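Local coordinates for protein ribulose bisphosphate carboxylase (Pyrococcus horikoshii, PDB 2D69) that probably adds carbon dioxide and water to ribulose 1,5-bisphosphate, yielding two molecules of 3-phosphoglycerate, as the carboxylase of an archaeal AMP degradation pathway, at residues A[68-73]-A[86-91]; A[25-30]-A[122-127]; A[165-170]-A[203-208]. One frame throughout, in Å; residues are numbered along the deposited sequence.

Contact 1: A[68-73]-A[86-91]; sequences SMAKVF and IAYPLT
Ile86 and Ala70, the residues most buried by this pairing, meet methyl to methyl, Ala70 CB lying 3.8 Å from Ile86 CG2. That branch of Ile86 stands anti to the backbone N, beside the carbonyl carbon, which turns it to Ala70 and leaves CG1 to meet CG2 of Val72 at 4.0 Å; the two branched side chains slant across each other on the face of the sheet packed by Ala43, Ile46 and Ala47 of helix 39-49. Ala70 CB also sits over one face of the Tyr88 ring, 3.9 Å from the ring centroid and 28° off its normal, a CH-pi contact, while the hydroxyl of Tyr88 is hydrogen-bonded to Ser50. The strands belong to a beta hairpin, 71-78 with 81-88, which joins the mixed sheet of the N-terminal domain next to strand 26-34. Its antiparallel register is fixed by Lys71 and Ala87, a hydrogen-bonded pair: Lys71 N gives to Ala87 O at 2.9 Å, and Ala87 N returns a nearly straight bond (172°) to Lys71 O. The Phe73 ring packs against Ala87, CD2 being 3.9 Å from its CB, because chi1 of 73° sets CG between the backbone N and the carbonyl carbon. A serine in place of Phe73 would probably leave the methyl of Ala87 without its aromatic neighbour and open a gap beside Ile27. Beyond the paired strands, Pro89 CD rests 3.5 Å from Met69 O, and Ser68 OG, hydrogen-bonded to Met64 O, also accepts from a water at 2.8 Å.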
loop_
_atom_site.group_PDB
_atom_site.type_symbol
_atom_site.label_atom_id
_atom_site.label_comp_id
_atom_site.label_asym_id
_atom_site.label_seq_id
_atom_site.Cartn_x
_atom_site.Cartn_y
_atom_site.Cartn_z
ATOM N N SER A 68 -17.775 -13.814 -38.263
ATOM C CA SER A 68 -17.120 -12.554 -38.029
ATOM C C SER A 68 -17.003 -11.712 -39.324
ATOM O O SER A 68 -16.345 -10.711 -39.304
ATOM C CB SER A 68 -15.733 -12.763 -37.399
ATOM O OG SER A 68 -15.763 -13.524 -36.169
ATOM N N MET A 69 -17.642 -12.111 -40.422
ATOM C CA MET A 69 -17.513 -11.410 -41.712
ATOM C C MET A 69 -18.343 -10.170 -41.784
ATOM O O MET A 69 -19.520 -10.231 -41.482
ATOM C CB MET A 69 -18.059 -12.259 -42.835
ATOM C CG MET A 69 -17.200 -13.388 -43.262
ATOM S SD MET A 69 -18.053 -14.203 -44.662
ATOM C CE MET A 69 -17.511 -13.251 -46.079
ATOM N N ALA A 70 -17.766 -9.073 -42.269
ATOM C CA ALA A 70 -18.524 -7.863 -42.530
ATOM C C ALA A 70 -19.204 -8.047 -43.892
ATOM O O ALA A 70 -18.788 -8.883 -44.695
ATOM C CB ALA A 70 -17.637 -6.650 -42.519
ATOM N N LYS A 71 -20.310 -7.351 -44.114
ATOM C CA LYS A 71 -21.050 -7.480 -45.373
ATOM C C LYS A 71 -21.398 -6.122 -45.951
ATOM O O LYS A 71 -22.007 -5.302 -45.260
ATOM C CB LYS A 71 -22.326 -8.288 -45.153
ATOM C CG LYS A 71 -22.116 -9.817 -45.183
ATOM C CD LYS A 71 -22.174 -10.451 -46.604
ATOM C CE LYS A 71 -21.629 -11.918 -46.635
ATOM N NZ LYS A 71 -20.383 -12.081 -45.734
ATOM N N VAL A 72 -21.048 -5.892 -47.214
ATOM C CA VAL A 72 -21.468 -4.684 -47.922
ATOM C C VAL A 72 -22.907 -4.884 -48.341
ATOM O O VAL A 72 -23.190 -5.774 -49.128
ATOM C CB VAL A 72 -20.634 -4.404 -49.199
ATOM C CG1 VAL A 72 -21.108 -3.095 -49.849
ATOM C CG2 VAL A 72 -19.142 -4.366 -48.886
ATOM N N PHE A 73 -23.817 -4.059 -47.816
ATOM C CA PHE A 73 -25.236 -4.208 -48.091
ATOM C C PHE A 73 -25.872 -3.059 -48.901
ATOM O O PHE A 73 -27.023 -3.181 -49.385
ATOM C CB PHE A 73 -25.979 -4.451 -46.785
ATOM C CG PHE A 73 -26.102 -3.247 -45.897
ATOM C CD1 PHE A 73 -27.185 -2.379 -46.035
ATOM C CD2 PHE A 73 -25.145 -2.988 -44.901
ATOM C CE1 PHE A 73 -27.320 -1.261 -45.214
ATOM C CE2 PHE A 73 -25.271 -1.878 -44.051
ATOM C CZ PHE A 73 -26.361 -1.015 -44.201
ATOM N N ILE A 86 -21.616 -0.765 -44.700
ATOM C CA ILE A 86 -21.114 -2.096 -44.385
ATOM C C ILE A 86 -21.569 -2.463 -42.982
ATOM O O ILE A 86 -21.585 -1.610 -42.086
ATOM C CB ILE A 86 -19.575 -2.156 -44.497
ATOM C CG1 ILE A 86 -19.113 -1.713 -45.913
ATOM C CG2 ILE A 86 -19.098 -3.587 -44.198
ATOM C CD1 ILE A 86 -17.544 -1.643 -46.096
ATOM N N ALA A 87 -21.986 -3.713 -42.842
ATOM C CA ALA A 87 -22.509 -4.234 -41.595
ATOM C C ALA A 87 -21.532 -5.198 -40.941
ATOM O O ALA A 87 -20.996 -6.073 -41.606
ATOM C CB ALA A 87 -23.836 -4.927 -41.826
ATOM N N TYR A 88 -21.375 -5.033 -39.625
ATOM C CA TYR A 88 -20.391 -5.715 -38.781
ATOM C C TYR A 88 -21.052 -6.392 -37.596
ATOM O O TYR A 88 -21.668 -5.722 -36.772
ATOM C CB TYR A 88 -19.361 -4.701 -38.219
ATOM C CG TYR A 88 -18.521 -4.037 -39.312
ATOM C CD1 TYR A 88 -17.264 -4.501 -39.622
ATOM C CD2 TYR A 88 -19.021 -2.953 -40.039
ATOM C CE1 TYR A 88 -16.509 -3.904 -40.603
ATOM C CE2 TYR A 88 -18.282 -2.326 -40.985
ATOM C CZ TYR A 88 -17.025 -2.813 -41.292
ATOM O OH TYR A 88 -16.328 -2.199 -42.283
ATOM N N PRO A 89 -20.897 -7.707 -37.486
ATOM C CA PRO A 89 -21.313 -8.422 -36.288
ATOM C C PRO A 89 -20.418 -8.104 -35.101
ATOM O O PRO A 89 -19.202 -7.854 -35.251
ATOM C CB PRO A 89 -21.203 -9.893 -36.709
ATOM C CG PRO A 89 -20.135 -9.896 -37.671
ATOM C CD PRO A 89 -20.249 -8.603 -38.461
ATOM N N LEU A 90 -21.030 -8.072 -33.908
ATOM C CA LEU A 90 -20.319 -7.675 -32.701
ATOM C C LEU A 90 -19.280 -8.683 -32.233
ATOM O O LEU A 90 -18.488 -8.373 -31.379
ATOM C CB LEU A 90 -21.311 -7.421 -31.592
ATOM C CG LEU A 90 -22.306 -6.330 -31.927
ATOM C CD1 LEU A 90 -23.036 -5.999 -30.669
ATOM C CD2 LEU A 90 -21.635 -5.062 -32.436
ATOM N N THR A 91 -19.257 -9.865 -32.833
ATOM C CA THR A 91 -18.193 -10.812 -32.608
ATOM C C THR A 91 -16.805 -10.313 -33.066
ATOM O O THR A 91 -15.775 -10.951 -32.774
ATOM C CB THR A 91 -18.537 -12.132 -33.352
ATOM O OG1 THR A 91 -18.946 -11.813 -34.674
ATOM C CG2 THR A 91 -19.810 -12.802 -32.764
HETATM O O HOH W 1 -14.155 -11.898 -34.476
#

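Contact 2: A[25-30]-A[122-127]; sequences ELIVEY and DFHPPY
Val28 and Phe123 face each other as a non-hydrogen-bonded pair, CG2 of Val28 lying 4.0 Å from CB of Phe123, in the antiparallel pairing of strands 26-34 and 115-124 within the mixed sheet of the N-terminal domain. Phe123 CG lies between the backbone N and the carbonyl carbon (chi1 68°), and the ring leads off toward Met304 of helix 295-305. At one end Leu26 crosses Pro126 at about a right angle, CB to CD 3.7 Å, just before the helix, where Pro126 holds the N-cap position. Backbone bonds flank this apolar centre: His124 N gives to Ile27 O at 2.8 Å, and Glu29 N gives an almost perfectly straight bond to Asp122 O. On the sheet face carrying Ile27, Glu29, Asp122 and His124, the contact turns polar. Asp122 OD1 forms a salt bridge with Lys300, which also bonds Phe123 O, while a water donates to Asp122 OD2 at 2.7 Å. His124 NE2 donates to Glu29 OE1 in a bent and unusually short bond of 2.5 Å, coming from the anti side but tilted 24° out of the carboxylate plane, which is itself turned 66° from the ring.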
loop_
_atom_site.group_PDB
_atom_site.type_symbol
_atom_site.label_atom_id
_atom_site.label_comp_id
_atom_site.label_asym_id
_atom_site.label_seq_id
_atom_site.Cartn_x
_atom_site.Cartn_y
_atom_site.Cartn_z
ATOM N N GLU A 25 -26.256 -5.280 -35.339
ATOM C CA GLU A 25 -25.033 -5.118 -36.137
ATOM C C GLU A 25 -24.575 -3.657 -36.212
ATOM O O GLU A 25 -25.375 -2.722 -36.104
ATOM C CB GLU A 25 -25.194 -5.688 -37.547
ATOM C CG GLU A 25 -25.438 -7.190 -37.535
ATOM C CD GLU A 25 -25.900 -7.720 -38.875
ATOM O OE1 GLU A 25 -25.131 -7.621 -39.833
ATOM O OE2 GLU A 25 -27.018 -8.262 -38.968
ATOM N N LEU A 26 -23.261 -3.481 -36.296
ATOM C CA LEU A 26 -22.681 -2.168 -36.415
ATOM C C LEU A 26 -22.500 -1.846 -37.891
ATOM O O LEU A 26 -22.035 -2.669 -38.698
ATOM C CB LEU A 26 -21.366 -2.091 -35.661
ATOM C CG LEU A 26 -20.727 -0.703 -35.567
ATOM C CD1 LEU A 26 -20.106 -0.567 -34.182
ATOM C CD2 LEU A 26 -19.640 -0.491 -36.562
ATOM N N ILE A 27 -22.882 -0.629 -38.227
ATOM C CA ILE A 27 -22.842 -0.148 -39.595
ATOM C C ILE A 27 -21.840 0.981 -39.766
ATOM O O ILE A 27 -21.785 1.918 -38.980
ATOM C CB ILE A 27 -24.242 0.313 -39.995
ATOM C CG1 ILE A 27 -25.209 -0.877 -39.908
ATOM C CG2 ILE A 27 -24.224 0.854 -41.431
ATOM C CD1 ILE A 27 -26.588 -0.438 -39.679
ATOM N N VAL A 28 -21.022 0.880 -40.801
ATOM C CA VAL A 28 -20.106 1.943 -41.134
ATOM C C VAL A 28 -20.385 2.395 -42.572
ATOM O O VAL A 28 -20.620 1.567 -43.459
ATOM C CB VAL A 28 -18.647 1.474 -40.976
ATOM C CG1 VAL A 28 -17.705 2.578 -41.368
ATOM C CG2 VAL A 28 -18.399 0.985 -39.572
ATOM N N GLU A 29 -20.400 3.705 -42.773
ATOM C CA GLU A 29 -20.600 4.288 -44.078
ATOM C C GLU A 29 -19.275 4.845 -44.569
ATOM O O GLU A 29 -18.625 5.621 -43.858
ATOM C CB GLU A 29 -21.674 5.372 -44.033
ATOM C CG GLU A 29 -22.922 4.999 -43.244
ATOM C CD GLU A 29 -24.038 6.021 -43.359
ATOM O OE1 GLU A 29 -24.567 6.454 -42.319
ATOM O OE2 GLU A 29 -24.389 6.386 -44.498
ATOM N N TYR A 30 -18.889 4.446 -45.776
ATOM C CA TYR A 30 -17.686 4.900 -46.431
ATOM C C TYR A 30 -17.983 5.567 -47.782
ATOM O O TYR A 30 -18.839 5.117 -48.566
ATOM C CB TYR A 30 -16.739 3.722 -46.691
ATOM C CG TYR A 30 -16.192 2.973 -45.480
ATOM C CD1 TYR A 30 -15.035 3.423 -44.815
ATOM C CD2 TYR A 30 -16.800 1.800 -45.014
ATOM C CE1 TYR A 30 -14.522 2.756 -43.698
ATOM C CE2 TYR A 30 -16.291 1.102 -43.893
ATOM C CZ TYR A 30 -15.143 1.577 -43.256
ATOM O OH TYR A 30 -14.602 0.894 -42.179
ATOM N N ASP A 122 -19.427 7.945 -41.353
ATOM C CA ASP A 122 -20.219 7.800 -40.131
ATOM C C ASP A 122 -20.244 6.337 -39.734
ATOM O O ASP A 122 -19.987 5.457 -40.541
ATOM C CB ASP A 122 -21.674 8.269 -40.387
ATOM C CG ASP A 122 -22.405 8.747 -39.116
ATOM O OD1 ASP A 122 -21.843 8.701 -38.008
ATOM O OD2 ASP A 122 -23.582 9.204 -39.131
ATOM N N PHE A 123 -20.588 6.074 -38.483
ATOM C CA PHE A 123 -20.809 4.732 -38.015
ATOM C C PHE A 123 -22.035 4.776 -37.059
ATOM O O PHE A 123 -22.421 5.851 -36.512
ATOM C CB PHE A 123 -19.531 4.135 -37.404
ATOM C CG PHE A 123 -19.105 4.809 -36.111
ATOM C CD1 PHE A 123 -19.381 4.230 -34.915
ATOM C CD2 PHE A 123 -18.410 6.011 -36.131
ATOM C CE1 PHE A 123 -18.965 4.837 -33.711
ATOM C CE2 PHE A 123 -18.021 6.647 -34.899
ATOM C CZ PHE A 123 -18.301 6.055 -33.733
ATOM N N HIS A 124 -22.703 3.644 -36.947
ATOM C CA HIS A 124 -23.916 3.540 -36.147
ATOM C C HIS A 124 -23.735 2.326 -35.215
ATOM O O HIS A 124 -23.855 1.180 -35.640
ATOM C CB HIS A 124 -25.160 3.421 -37.075
ATOM C CG HIS A 124 -25.195 4.472 -38.166
ATOM N ND1 HIS A 124 -24.762 5.763 -37.974
ATOM C CD2 HIS A 124 -25.547 4.407 -39.468
ATOM C CE1 HIS A 124 -24.844 6.446 -39.098
ATOM N NE2 HIS A 124 -25.317 5.648 -40.023
ATOM N N PRO A 125 -23.423 2.557 -33.950
ATOM C CA PRO A 125 -23.309 1.430 -33.014
ATOM C C PRO A 125 -24.646 0.902 -32.535
ATOM O O PRO A 125 -25.469 1.675 -32.109
ATOM C CB PRO A 125 -22.464 2.001 -31.879
ATOM C CG PRO A 125 -22.830 3.552 -31.894
ATOM C CD PRO A 125 -23.034 3.833 -33.350
ATOM N N PRO A 126 -24.852 -0.418 -32.558
ATOM C CA PRO A 126 -26.083 -0.994 -31.998
ATOM C C PRO A 126 -26.123 -0.842 -30.490
ATOM O O PRO A 126 -25.107 -0.490 -29.856
ATOM C CB PRO A 126 -26.017 -2.455 -32.417
ATOM C CG PRO A 126 -24.488 -2.720 -32.610
ATOM C CD PRO A 126 -23.950 -1.445 -33.109
ATOM N N TYR A 127 -27.289 -1.074 -29.912
ATOM C CA TYR A 127 -27.490 -0.836 -28.462
ATOM C C TYR A 127 -26.466 -1.631 -27.637
ATOM O O TYR A 127 -25.918 -1.125 -26.666
ATOM C CB TYR A 127 -28.930 -1.165 -28.046
ATOM C CG TYR A 127 -29.220 -0.746 -26.608
ATOM C CD1 TYR A 127 -29.605 0.557 -26.295
ATOM C CD2 TYR A 127 -29.066 -1.629 -25.575
ATOM C CE1 TYR A 127 -29.835 0.928 -24.990
ATOM C CE2 TYR A 127 -29.244 -1.236 -24.259
ATOM C CZ TYR A 127 -29.658 0.031 -23.985
ATOM O OH TYR A 127 -29.883 0.369 -22.678
HETATM O O HOH W 2 -24.668 9.726 -41.529
#

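Contact 3: A[165-170]-A[203-208]; sequences WSVEEY and VRKLYR. With SO4 (sulfate ion), chain I.
Apolar packing between Val167 and Lys205 and between Tyr170 and Leu206 makes up most of this contact. Val167 CG1 lies 3.7 Å from Lys205 CB, against the aliphatic root of the lysine, and the two side chains run obliquely to each other. Leu206 comes to the edge of the Tyr170 ring, near its plane, with CG 4.3 Å from CD2; both residues also touch Tyr223 of strand 222-224. The helices, 167-179 and 199-217, follow strands 154-157 and 184-186 of the parallel alpha/beta barrel, so the contact joins neighbouring helices of its outer layer. Tyr170 points further inward, its hydroxyl hydrogen-bonded to Asp187 and its side chain about 6 Å from that of Asp188, a predicted magnesium ligand. Hydrogen bonding at the start of helix 167-179 is a capping box: Glu169 N gives to Ser166 OG at 3.1 Å, and Ser166 N gives to Glu169 OE1 at 2.9 Å. The other carboxylate oxygen of Glu169 meets Lys60 of a neighbouring subunit. Ionic contacts lie at the outer margin. Lys205 bends at chi2 (64°), and its NZ ends 4.0 Å from Glu168 OE2, a long salt bridge. The same NZ donates at 2.7 Å to O3 of a sulfate ion, probably from the crystallisation liquor. Arg208 approaches this ion too, NH1 lying 3.4 Å from sulfate O3, and is also salt-bridged to Glu145 of a different neighbouring subunit.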
loop_
_atom_site.group_PDB
_atom_site.type_symbol
_atom_site.label_atom_id
_atom_site.label_comp_id
_atom_site.label_asym_id
_atom_site.label_seq_id
_atom_site.Cartn_x
_atom_site.Cartn_y
_atom_site.Cartn_z
ATOM N N TRP A 165 3.521 33.395 -21.424
ATOM C CA TRP A 165 3.110 33.939 -20.124
ATOM C C TRP A 165 3.750 33.236 -18.899
ATOM O O TRP A 165 3.727 31.995 -18.793
ATOM C CB TRP A 165 1.600 33.747 -19.960
ATOM C CG TRP A 165 0.744 34.270 -21.069
ATOM C CD1 TRP A 165 0.354 33.602 -22.157
ATOM C CD2 TRP A 165 0.136 35.561 -21.143
ATOM N NE1 TRP A 165 -0.452 34.383 -22.937
ATOM C CE2 TRP A 165 -0.594 35.607 -22.342
ATOM C CE3 TRP A 165 0.153 36.678 -20.332
ATOM C CZ2 TRP A 165 -1.309 36.720 -22.750
ATOM C CZ3 TRP A 165 -0.590 37.805 -20.722
ATOM C CH2 TRP A 165 -1.299 37.808 -21.924
ATOM N N SER A 166 4.248 34.044 -17.963
ATOM C CA SER A 166 4.523 33.615 -16.596
ATOM C C SER A 166 3.232 33.432 -15.791
ATOM O O SER A 166 2.164 33.934 -16.131
ATOM C CB SER A 166 5.399 34.647 -15.854
ATOM O OG SER A 166 4.618 35.727 -15.381
ATOM N N VAL A 167 3.373 32.725 -14.691
ATOM C CA VAL A 167 2.244 32.400 -13.855
ATOM C C VAL A 167 1.588 33.696 -13.428
ATOM O O VAL A 167 0.368 33.833 -13.516
ATOM C CB VAL A 167 2.689 31.495 -12.658
ATOM C CG1 VAL A 167 1.616 31.316 -11.693
ATOM C CG2 VAL A 167 3.151 30.108 -13.225
ATOM N N GLU A 168 2.393 34.668 -13.026
ATOM C CA GLU A 168 1.873 35.947 -12.545
ATOM C C GLU A 168 1.160 36.743 -13.645
ATOM O O GLU A 168 0.132 37.340 -13.423
ATOM C CB GLU A 168 3.012 36.805 -11.979
ATOM C CG GLU A 168 2.541 38.080 -11.287
ATOM C CD GLU A 168 1.441 37.819 -10.247
ATOM O OE1 GLU A 168 0.469 38.607 -10.155
ATOM O OE2 GLU A 168 1.526 36.798 -9.525
ATOM N N GLU A 169 1.722 36.729 -14.847
ATOM C CA GLU A 169 1.165 37.516 -15.944
ATOM C C GLU A 169 -0.146 36.844 -16.354
ATOM O O GLU A 169 -1.117 37.502 -16.694
ATOM C CB GLU A 169 2.130 37.572 -17.122
ATOM C CG GLU A 169 3.441 38.336 -16.930
ATOM C CD GLU A 169 4.521 37.971 -17.972
ATOM O OE1 GLU A 169 4.532 36.858 -18.525
ATOM O OE2 GLU A 169 5.390 38.801 -18.269
ATOM N N TYR A 170 -0.182 35.505 -16.300
ATOM C CA TYR A 170 -1.379 34.782 -16.687
ATOM C C TYR A 170 -2.487 35.053 -15.667
ATOM O O TYR A 170 -3.624 35.248 -16.045
ATOM C CB TYR A 170 -1.116 33.292 -16.778
ATOM C CG TYR A 170 -1.926 32.532 -17.784
ATOM C CD1 TYR A 170 -1.759 32.771 -19.139
ATOM C CD2 TYR A 170 -2.833 31.535 -17.398
ATOM C CE1 TYR A 170 -2.465 32.074 -20.099
ATOM C CE2 TYR A 170 -3.540 30.790 -18.393
ATOM C CZ TYR A 170 -3.340 31.086 -19.738
ATOM O OH TYR A 170 -3.961 30.386 -20.779
ATOM N N VAL A 203 -1.846 25.985 -11.557
ATOM C CA VAL A 203 -3.077 25.603 -10.834
ATOM C C VAL A 203 -3.213 26.250 -9.489
ATOM O O VAL A 203 -4.281 26.752 -9.127
ATOM C CB VAL A 203 -3.382 24.058 -10.701
ATOM C CG1 VAL A 203 -2.815 23.252 -11.816
ATOM C CG2 VAL A 203 -2.968 23.493 -9.397
ATOM N N ARG A 204 -2.165 26.236 -8.691
ATOM C CA ARG A 204 -2.256 26.904 -7.378
ATOM C C ARG A 204 -2.666 28.338 -7.517
ATOM O O ARG A 204 -3.556 28.836 -6.774
ATOM C CB ARG A 204 -0.941 26.821 -6.650
ATOM C CG ARG A 204 -0.591 25.399 -6.232
ATOM C CD ARG A 204 0.792 25.343 -5.624
ATOM N NE ARG A 204 1.328 24.026 -5.459
ATOM C CZ ARG A 204 2.597 23.689 -5.722
ATOM N NH1 ARG A 204 3.486 24.553 -6.264
ATOM N NH2 ARG A 204 2.962 22.440 -5.489
ATOM N N LYS A 205 -2.044 29.059 -8.445
ATOM C CA LYS A 205 -2.358 30.493 -8.533
ATOM C C LYS A 205 -3.715 30.789 -9.138
ATOM O O LYS A 205 -4.472 31.572 -8.602
ATOM C CB LYS A 205 -1.261 31.246 -9.294
ATOM C CG LYS A 205 -1.421 32.757 -9.450
ATOM C CD LYS A 205 -1.382 33.488 -8.116
ATOM C CE LYS A 205 -1.509 34.985 -8.342
ATOM N NZ LYS A 205 -1.397 35.773 -7.035
ATOM N N LEU A 206 -4.034 30.168 -10.261
ATOM C CA LEU A 206 -5.190 30.608 -11.046
ATOM C C LEU A 206 -6.521 30.300 -10.390
ATOM O O LEU A 206 -7.489 31.040 -10.569
ATOM C CB LEU A 206 -5.149 30.013 -12.443
ATOM C CG LEU A 206 -4.415 30.826 -13.500
ATOM C CD1 LEU A 206 -5.240 32.001 -13.885
ATOM C CD2 LEU A 206 -3.011 31.255 -12.986
ATOM N N TYR A 207 -6.570 29.236 -9.610
ATOM C CA TYR A 207 -7.809 28.862 -8.921
ATOM C C TYR A 207 -8.054 29.781 -7.743
ATOM O O TYR A 207 -9.198 30.000 -7.349
ATOM C CB TYR A 207 -7.820 27.348 -8.563
ATOM C CG TYR A 207 -8.059 26.501 -9.815
ATOM C CD1 TYR A 207 -7.013 25.904 -10.510
ATOM C CD2 TYR A 207 -9.363 26.382 -10.376
ATOM C CE1 TYR A 207 -7.252 25.222 -11.636
ATOM C CE2 TYR A 207 -9.597 25.695 -11.510
ATOM C CZ TYR A 207 -8.541 25.127 -12.166
ATOM O OH TYR A 207 -8.687 24.408 -13.325
ATOM N N ARG A 208 -6.992 30.316 -7.158
ATOM C CA ARG A 208 -7.149 31.377 -6.160
ATOM C C ARG A 208 -7.743 32.661 -6.767
ATOM O O ARG A 208 -8.661 33.261 -6.220
ATOM C CB ARG A 208 -5.821 31.699 -5.465
ATOM C CG ARG A 208 -5.253 30.502 -4.687
ATOM C CD ARG A 208 -3.917 30.772 -3.960
ATOM N NE ARG A 208 -4.125 31.770 -2.911
ATOM C CZ ARG A 208 -3.859 33.078 -3.007
ATOM N NH1 ARG A 208 -3.329 33.604 -4.121
ATOM N NH2 ARG A 208 -4.120 33.877 -1.956
HETATM S S SO4 I . -5.387 36.400 -6.070
HETATM O O1 SO4 I . -5.452 37.316 -4.937
HETATM O O2 SO4 I . -6.008 37.030 -7.234
HETATM O O3 SO4 I . -3.991 36.058 -6.337
HETATM O O4 SO4 I . -6.118 35.188 -5.726
#

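How the contacts relate
Contacts 1 and 2 share the mixed sheet of the N-terminal domain, their centres 10 Å apart. Strands 81-88 and 26-34 are neighbours there, so the two contacts are adjacent joints of one sheet: Tyr88 N lies 2.6 Å from Leu26 O and Ile86 N 2.8 Å from Val28 O, both probable hydrogen bonds. Along the chain, contact 1 is nested within the loop that contact 2 closes, and both reach the same neighbouring subunit. Contact 3 comes later, in the catalytic barrel across the chain's centre; its centre is 52 Å from that of contact 1 and 45 Å from that of contact 2. Sheet assembly and barrel helix packing thus occupy separate domains.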